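Local coordinates for protein MucR Phosphodiesterase (Pseudomonas aeruginosa, PDB 5M1T) that is an EAL-domain phosphodiesterase with a TIM-barrel-like fold that binds C2E and magnesium ions, at residues L67-H72 and I78-F83; Q82-A87 and G91-I96. All coordinates share one frame; numbering follows the deposited sequence.

Contact 1. Residues L67-H72 and I78-F83. With C2E (9,9'-[(2R,3R,3aS,5S,7aR,9R,10R,10aS,12S,14aR)-3,5,10,12-tetrahydroxy-5,12-dioxidooctahydro-2H,7H-difuro[3,2-d:3',2'-j][1,3,7,9,2,8]tetraoxadiphosphacyclododecine-2,9-diyl]bis(2-amino-1,9-dihydro-6H-purin-6-one)), chain C.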
# COMPACT_ATOMS: atom_id res chain seq x y z
N LEU A 67 1.26 21.18 4.75
CA LEU A 67 0.40 20.79 5.85
C LEU A 67 -1.08 21.17 5.57
O LEU A 67 -1.42 22.34 5.34
CB LEU A 67 0.89 21.47 7.15
CG LEU A 67 2.24 21.00 7.70
CD1 LEU A 67 2.76 21.90 8.84
CD2 LEU A 67 2.14 19.54 8.17
N LEU A 68 -1.95 20.18 5.60
CA LEU A 68 -3.31 20.36 5.20
C LEU A 68 -4.09 21.07 6.29
O LEU A 68 -3.90 20.81 7.49
CB LEU A 68 -3.94 18.99 4.90
CG LEU A 68 -5.36 18.94 4.31
CD1 LEU A 68 -5.39 19.57 2.94
CD2 LEU A 68 -5.86 17.49 4.26
N ARG A 69 -4.95 22.00 5.88
CA ARG A 69 -5.89 22.66 6.77
C ARG A 69 -7.31 22.63 6.17
O ARG A 69 -7.48 22.51 4.94
CB ARG A 69 -5.46 24.09 6.99
CG ARG A 69 -4.06 24.22 7.61
CD ARG A 69 -4.13 24.13 9.13
NE ARG A 69 -2.81 24.15 9.78
CZ ARG A 69 -1.96 23.13 9.86
NH1 ARG A 69 -2.22 21.96 9.31
NH2 ARG A 69 -0.81 23.28 10.50
N TRP A 70 -8.32 22.71 7.02
CA TRP A 70 -9.69 22.73 6.52
C TRP A 70 -10.37 24.01 7.03
O TRP A 70 -10.60 24.17 8.23
CB TRP A 70 -10.39 21.44 6.96
CG TRP A 70 -11.83 21.27 6.54
CD1 TRP A 70 -12.54 22.03 5.68
CD2 TRP A 70 -12.70 20.22 6.97
NE1 TRP A 70 -13.82 21.53 5.54
CE2 TRP A 70 -13.93 20.41 6.33
CE3 TRP A 70 -12.55 19.12 7.83
CZ2 TRP A 70 -15.03 19.55 6.52
CZ3 TRP A 70 -13.63 18.26 8.01
CH2 TRP A 70 -14.86 18.48 7.37
N GLU A 71 -10.61 24.94 6.12
CA GLU A 71 -11.37 26.15 6.44
C GLU A 71 -12.84 25.80 6.47
O GLU A 71 -13.51 25.79 5.44
CB GLU A 71 -11.17 27.25 5.41
CG GLU A 71 -9.74 27.69 5.24
CD GLU A 71 -9.58 28.69 4.11
OE1 GLU A 71 -10.40 28.66 3.13
OE2 GLU A 71 -8.64 29.51 4.21
N HIS A 72 -13.34 25.55 7.67
CA HIS A 72 -14.73 25.17 7.83
C HIS A 72 -15.65 26.39 8.08
O HIS A 72 -15.38 27.22 8.96
CB HIS A 72 -14.86 24.14 8.95
CG HIS A 72 -16.15 23.39 8.89
ND1 HIS A 72 -17.32 23.90 9.40
CD2 HIS A 72 -16.46 22.20 8.34
CE1 HIS A 72 -18.30 23.04 9.19
NE2 HIS A 72 -17.81 22.00 8.55
N ILE A 78 -9.70 24.04 10.72
CA ILE A 78 -9.54 22.76 11.40
C ILE A 78 -8.20 22.13 11.01
O ILE A 78 -7.78 22.15 9.82
CB ILE A 78 -10.67 21.78 10.99
CG1 ILE A 78 -12.03 22.40 11.26
CG2 ILE A 78 -10.56 20.46 11.73
CD1 ILE A 78 -13.21 21.45 11.05
N THR A 79 -7.52 21.58 12.01
CA THR A 79 -6.22 20.93 11.83
C THR A 79 -6.39 19.46 11.51
O THR A 79 -7.35 18.84 11.91
CB THR A 79 -5.29 21.10 13.07
OG1 THR A 79 -5.94 20.64 14.27
CG2 THR A 79 -4.90 22.59 13.22
N PRO A 80 -5.44 18.89 10.79
CA PRO A 80 -5.65 17.55 10.29
C PRO A 80 -5.78 16.44 11.36
O PRO A 80 -6.34 15.40 11.07
CB PRO A 80 -4.47 17.33 9.34
CG PRO A 80 -3.42 18.27 9.80
CD PRO A 80 -4.08 19.39 10.52
N GLY A 81 -5.28 16.64 12.56
CA GLY A 81 -5.49 15.67 13.63
C GLY A 81 -6.97 15.48 13.92
O GLY A 81 -7.39 14.43 14.45
N GLN A 82 -7.78 16.48 13.58
CA GLN A 82 -9.20 16.44 13.87
C GLN A 82 -10.03 15.73 12.78
O GLN A 82 -11.20 15.45 12.99
CB GLN A 82 -9.74 17.85 14.06
CG GLN A 82 -9.11 18.56 15.25
CD GLN A 82 -9.42 20.05 15.24
OE1 GLN A 82 -10.59 20.44 15.25
NE2 GLN A 82 -8.38 20.90 15.19
N PHE A 83 -9.43 15.43 11.63
CA PHE A 83 -10.18 14.78 10.54
C PHE A 83 -9.42 13.79 9.66
O PHE A 83 -10.04 13.07 8.90
CB PHE A 83 -10.84 15.84 9.65
CG PHE A 83 -9.88 16.68 8.88
CD1 PHE A 83 -9.42 16.29 7.65
CD2 PHE A 83 -9.45 17.89 9.40
CE1 PHE A 83 -8.52 17.09 6.94
CE2 PHE A 83 -8.53 18.70 8.72
CZ PHE A 83 -8.08 18.31 7.48
P1 C2E C . 3.64 15.96 11.04
O2P C2E C . 4.02 15.32 9.74
O1P C2E C . 4.53 15.59 12.22
O5' C2E C . 3.66 17.53 10.82
C5' C2E C . 4.22 18.40 11.78
C4' C2E C . 3.17 18.89 12.75
O4' C2E C . 3.83 19.60 13.81
C3' C2E C . 2.20 19.87 12.12
O3' C2E C . 0.93 19.73 12.75
C2' C2E C . 2.77 21.23 12.47
O2' C2E C . 1.79 22.26 12.50
C1' C2E C . 3.30 20.92 13.87
N9 C2E C . 4.35 21.83 14.32
C8 C2E C . 5.38 22.30 13.60
N7 C2E C . 6.15 23.11 14.36
C5 C2E C . 5.61 23.15 15.58
C6 C2E C . 5.92 23.81 16.86
O6 C2E C . 6.94 24.53 16.95
N1 C2E C . 5.09 23.58 17.89
C2 C2E C . 4.00 22.79 17.79
N2 C2E C . 3.20 22.61 18.86
N3 C2E C . 3.66 22.15 16.65
C4 C2E C . 4.42 22.31 15.55
P11 C2E C . -0.42 19.64 11.87
O21 C2E C . -0.32 20.66 10.75
O11 C2E C . -1.58 19.95 12.75
O5A C2E C . -0.48 18.17 11.25
C5A C2E C . -0.52 17.05 12.15
C4A C2E C . -0.25 15.78 11.38
O4A C2E C . -1.20 15.61 10.33
C3A C2E C . 1.07 15.80 10.65
O3A C2E C . 2.16 15.50 11.50
C2A C2E C . 0.87 14.76 9.58
O2A C2E C . 1.03 13.44 10.09
C1A C2E C . -0.59 14.93 9.23
N91 C2E C . -0.73 15.71 7.97
C81 C2E C . -0.73 17.05 7.79
N71 C2E C . -0.92 17.37 6.48
C51 C2E C . -1.04 16.20 5.82
C61 C2E C . -1.24 15.79 4.42
O61 C2E C . -1.34 16.65 3.52
N11 C2E C . -1.31 14.47 4.16
C21 C2E C . -1.19 13.54 5.13
N21 C2E C . -1.26 12.24 4.81
N31 C2E C . -1.00 13.84 6.43
C41 C2E C . -0.91 15.13 6.80
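Trp70 and Ile78 form an antiparallel hydrogen-bonded pair. Trp70 N gives to Ile78 O at 2.9 Å, and Ile78 N gives to Trp70 O at 2.7 Å. Ile78 CD1 lies over the rim of the Trp70 ring. Trp70 CG is anti to the backbone N (chi1 -180°), which turns the indole so that its CE3 edge points at the face of Phe83. This T-shaped pair has its planes at 81°. Leu68 CD2 reaches the edge of Phe83, 3.8 Å from CE1.

Closer to the ligand, Arg69 NH1 and NH2 both give to C2E O21, which lies at the edge of the guanidinium. NH1 also gives to Leu68 O at 2.7 Å, from above the carbonyl plane. Together these bonds fix the rotation of the group, and Thr79 CG2 lies loosely over the rim of one face. Leu68 N makes a straight bond to C2E N71, and Pro80 CG sits 3.3 Å from C2E O5A.

Strand 61-72 also pairs with strand 46-55, through Leu67 to His49 and Arg69 to Val47. Trp70 packs on helix 32-38, and its NE1 binds Gln45. Leu68 faces helix 93-113 at Ile96, Trp99 and Val100.

Contact 2. Residues Q82-A87 and G91-I96. With C2E (9,9'-[(2R,3R,3aS,5S,7aR,9R,10R,10aS,12S,14aR)-3,5,10,12-tetrahydroxy-5,12-dioxidooctahydro-2H,7H-difuro[3,2-d:3',2'-j][1,3,7,9,2,8]tetraoxadiphosphacyclododecine-2,9-diyl]bis(2-amino-1,9-dihydro-6H-purin-6-one)), chain C.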
# COMPACT_ATOMS: atom_id res chain seq x y z
N GLN A 82 -7.78 16.48 13.58
CA GLN A 82 -9.20 16.44 13.87
C GLN A 82 -10.03 15.73 12.78
O GLN A 82 -11.20 15.45 12.99
CB GLN A 82 -9.74 17.85 14.06
CG GLN A 82 -9.11 18.56 15.25
CD GLN A 82 -9.42 20.05 15.24
OE1 GLN A 82 -10.59 20.44 15.25
NE2 GLN A 82 -8.38 20.90 15.19
N PHE A 83 -9.43 15.43 11.63
CA PHE A 83 -10.18 14.78 10.54
C PHE A 83 -9.42 13.79 9.66
O PHE A 83 -10.04 13.07 8.90
CB PHE A 83 -10.84 15.84 9.65
CG PHE A 83 -9.88 16.68 8.88
CD1 PHE A 83 -9.42 16.29 7.65
CD2 PHE A 83 -9.45 17.89 9.40
CE1 PHE A 83 -8.52 17.09 6.94
CE2 PHE A 83 -8.53 18.70 8.72
CZ PHE A 83 -8.08 18.31 7.48
N LEU A 84 -8.10 13.73 9.73
CA LEU A 84 -7.38 12.74 8.91
C LEU A 84 -7.62 11.27 9.29
O LEU A 84 -7.54 10.41 8.43
CB LEU A 84 -5.87 13.03 8.87
CG LEU A 84 -5.40 14.12 7.91
CD1 LEU A 84 -3.89 14.22 7.97
CD2 LEU A 84 -5.79 13.83 6.48
N PRO A 85 -7.91 10.97 10.58
CA PRO A 85 -8.24 9.59 10.90
C PRO A 85 -9.56 9.11 10.27
O PRO A 85 -9.64 7.97 9.82
CB PRO A 85 -8.34 9.60 12.44
CG PRO A 85 -7.51 10.77 12.84
CD PRO A 85 -7.78 11.79 11.79
N LEU A 86 -10.57 9.98 10.23
CA LEU A 86 -11.79 9.72 9.49
C LEU A 86 -11.51 9.57 8.00
O LEU A 86 -12.07 8.71 7.32
CB LEU A 86 -12.79 10.85 9.72
CG LEU A 86 -14.13 10.75 8.99
CD1 LEU A 86 -14.86 9.49 9.47
CD2 LEU A 86 -15.01 12.00 9.17
N ALA A 87 -10.63 10.42 7.48
CA ALA A 87 -10.25 10.32 6.08
C ALA A 87 -9.55 9.00 5.77
O ALA A 87 -9.80 8.39 4.72
CB ALA A 87 -9.40 11.50 5.65
N GLY A 91 -11.31 6.18 3.41
CA GLY A 91 -10.68 6.18 2.10
C GLY A 91 -10.77 7.52 1.40
O GLY A 91 -10.24 7.67 0.30
N LEU A 92 -11.42 8.51 2.00
CA LEU A 92 -11.38 9.89 1.47
C LEU A 92 -9.95 10.44 1.38
O LEU A 92 -9.70 11.34 0.57
CB LEU A 92 -12.19 10.83 2.35
CG LEU A 92 -13.68 10.75 2.25
CD1 LEU A 92 -14.22 11.61 3.37
CD2 LEU A 92 -14.18 11.23 0.88
N ILE A 93 -9.04 9.91 2.21
CA ILE A 93 -7.63 10.32 2.17
C ILE A 93 -6.99 10.13 0.78
O ILE A 93 -6.05 10.83 0.44
CB ILE A 93 -6.78 9.55 3.21
CG1 ILE A 93 -5.36 10.15 3.33
CG2 ILE A 93 -6.63 8.09 2.81
CD1 ILE A 93 -5.33 11.59 3.81
N VAL A 94 -7.50 9.22 -0.03
CA VAL A 94 -6.91 9.00 -1.34
C VAL A 94 -7.04 10.26 -2.24
O VAL A 94 -6.06 10.74 -2.80
CB VAL A 94 -7.53 7.79 -2.04
CG1 VAL A 94 -7.12 7.77 -3.52
CG2 VAL A 94 -7.15 6.49 -1.33
N GLN A 95 -8.25 10.80 -2.37
CA GLN A 95 -8.45 11.89 -3.29
C GLN A 95 -8.03 13.19 -2.63
O GLN A 95 -7.58 14.11 -3.31
CB GLN A 95 -9.89 11.92 -3.83
CG GLN A 95 -10.12 10.91 -4.96
CD GLN A 95 -9.32 11.20 -6.21
OE1 GLN A 95 -8.90 12.33 -6.46
NE2 GLN A 95 -9.11 10.18 -7.02
N ILE A 96 -8.12 13.26 -1.31
CA ILE A 96 -7.56 14.40 -0.58
C ILE A 96 -6.06 14.46 -0.84
O ILE A 96 -5.51 15.53 -1.06
CB ILE A 96 -7.89 14.31 0.92
CG1 ILE A 96 -9.40 14.55 1.12
CG2 ILE A 96 -7.08 15.34 1.70
CD1 ILE A 96 -9.88 14.36 2.54
P1 C2E C . 3.64 15.96 11.04
O2P C2E C . 4.02 15.32 9.74
O1P C2E C . 4.53 15.59 12.22
O5' C2E C . 3.66 17.53 10.82
C5' C2E C . 4.22 18.40 11.78
C4' C2E C . 3.17 18.89 12.75
O4' C2E C . 3.83 19.60 13.81
C3' C2E C . 2.20 19.87 12.12
O3' C2E C . 0.93 19.73 12.75
C2' C2E C . 2.77 21.23 12.47
O2' C2E C . 1.79 22.26 12.50
C1' C2E C . 3.30 20.92 13.87
N9 C2E C . 4.35 21.83 14.32
C8 C2E C . 5.38 22.30 13.60
N7 C2E C . 6.15 23.11 14.36
C5 C2E C . 5.61 23.15 15.58
C6 C2E C . 5.92 23.81 16.86
O6 C2E C . 6.94 24.53 16.95
N1 C2E C . 5.09 23.58 17.89
C2 C2E C . 4.00 22.79 17.79
N2 C2E C . 3.20 22.61 18.86
N3 C2E C . 3.66 22.15 16.65
C4 C2E C . 4.42 22.31 15.55
P11 C2E C . -0.42 19.64 11.87
O21 C2E C . -0.32 20.66 10.75
O11 C2E C . -1.58 19.95 12.75
O5A C2E C . -0.48 18.17 11.25
C5A C2E C . -0.52 17.05 12.15
C4A C2E C . -0.25 15.78 11.38
O4A C2E C . -1.20 15.61 10.33
C3A C2E C . 1.07 15.80 10.65
O3A C2E C . 2.16 15.50 11.50
C2A C2E C . 0.87 14.76 9.58
O2A C2E C . 1.03 13.44 10.09
C1A C2E C . -0.59 14.93 9.23
N91 C2E C . -0.73 15.71 7.97
C81 C2E C . -0.73 17.05 7.79
N71 C2E C . -0.92 17.37 6.48
C51 C2E C . -1.04 16.20 5.82
C61 C2E C . -1.24 15.79 4.42
O61 C2E C . -1.34 16.65 3.52
N11 C2E C . -1.31 14.47 4.16
C21 C2E C . -1.19 13.54 5.13
N21 C2E C . -1.26 12.24 4.81
N31 C2E C . -1.00 13.84 6.43
C41 C2E C . -0.91 15.13 6.80
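Ala87 O, near the end of helix 84-90, receives Ile93 N at 3.0 Å and so ties that helix to the start of the next one across a tight turn. The bond is fairly straight at the hydrogen (159°), but the donor stands above the carbonyl plane. Gly91 N gives a second, weak bond to the same oxygen, also at 3.0 Å. Leu92 N is close too, but at a poor angle, and it makes a weak bond to Thr90 OG1 instead. Gly91 leaves the helix with positive phi (87°), a region that glycine enters easily.

The side chains that meet here are apolar. Ala87 CB lies 4.1 Å from Ile93 CB and 4.3 Å from Ile96 CD1. It also approaches Leu92 CB. The small side chain is consistent with the close approach of the backbones, with Ala87 CA 4.7 Å from Ile93 CA. One turn earlier, Leu84 crosses Ile93 at about a right angle, and Leu84 CD2 touches Ile93 CD1 at 3.5 Å. Ile93 CG1 is anti to the backbone N (chi1 -170°), which carries CD1 to this meeting point. The other branch of Leu84 serves the ligand. Its CD1 stands above the plane of a guanine base of C2E, just beyond the N31-C41 edge, 3.3 Å from N31. Ile93 also packs on Gln129, whose OE1 is hydrogen-bonded to C2E. Ile96 and Leu92 both reach Leu37 of helix 32-38.

The chemistry is therefore a single shared carbonyl set beside a cluster of aliphatic groups. The carbonyl bonds hold the turn, and the aliphatic contacts pack beside it. Leu84 offers the base an apolar surface with no polar group, so its part in the pocket is shape and van der Waals contact.

Contact 1 is buried and lies on strand 61-72 of the barrel. Contact 2 is only partly buried and joins the two helices that follow that strand, 84-90 and 93-113. The chain runs from one into the other, and both hold Gln82 and Phe83. Phe83 packs on strand residues in contact 1 and sits at the N-cap position of helix 84-90 in contact 2. Leu68 CD2 bridges the two, 3.6 Å from Ile96 CG2. Both touch C2E, but differently. Contact 1 adds directed polar bonds to its apolar contacts, whereas contact 2 offers an apolar leucine. Contact 1 mixes an aromatic pair with aliphatic groups, while aliphatic groups alone pack contact 2.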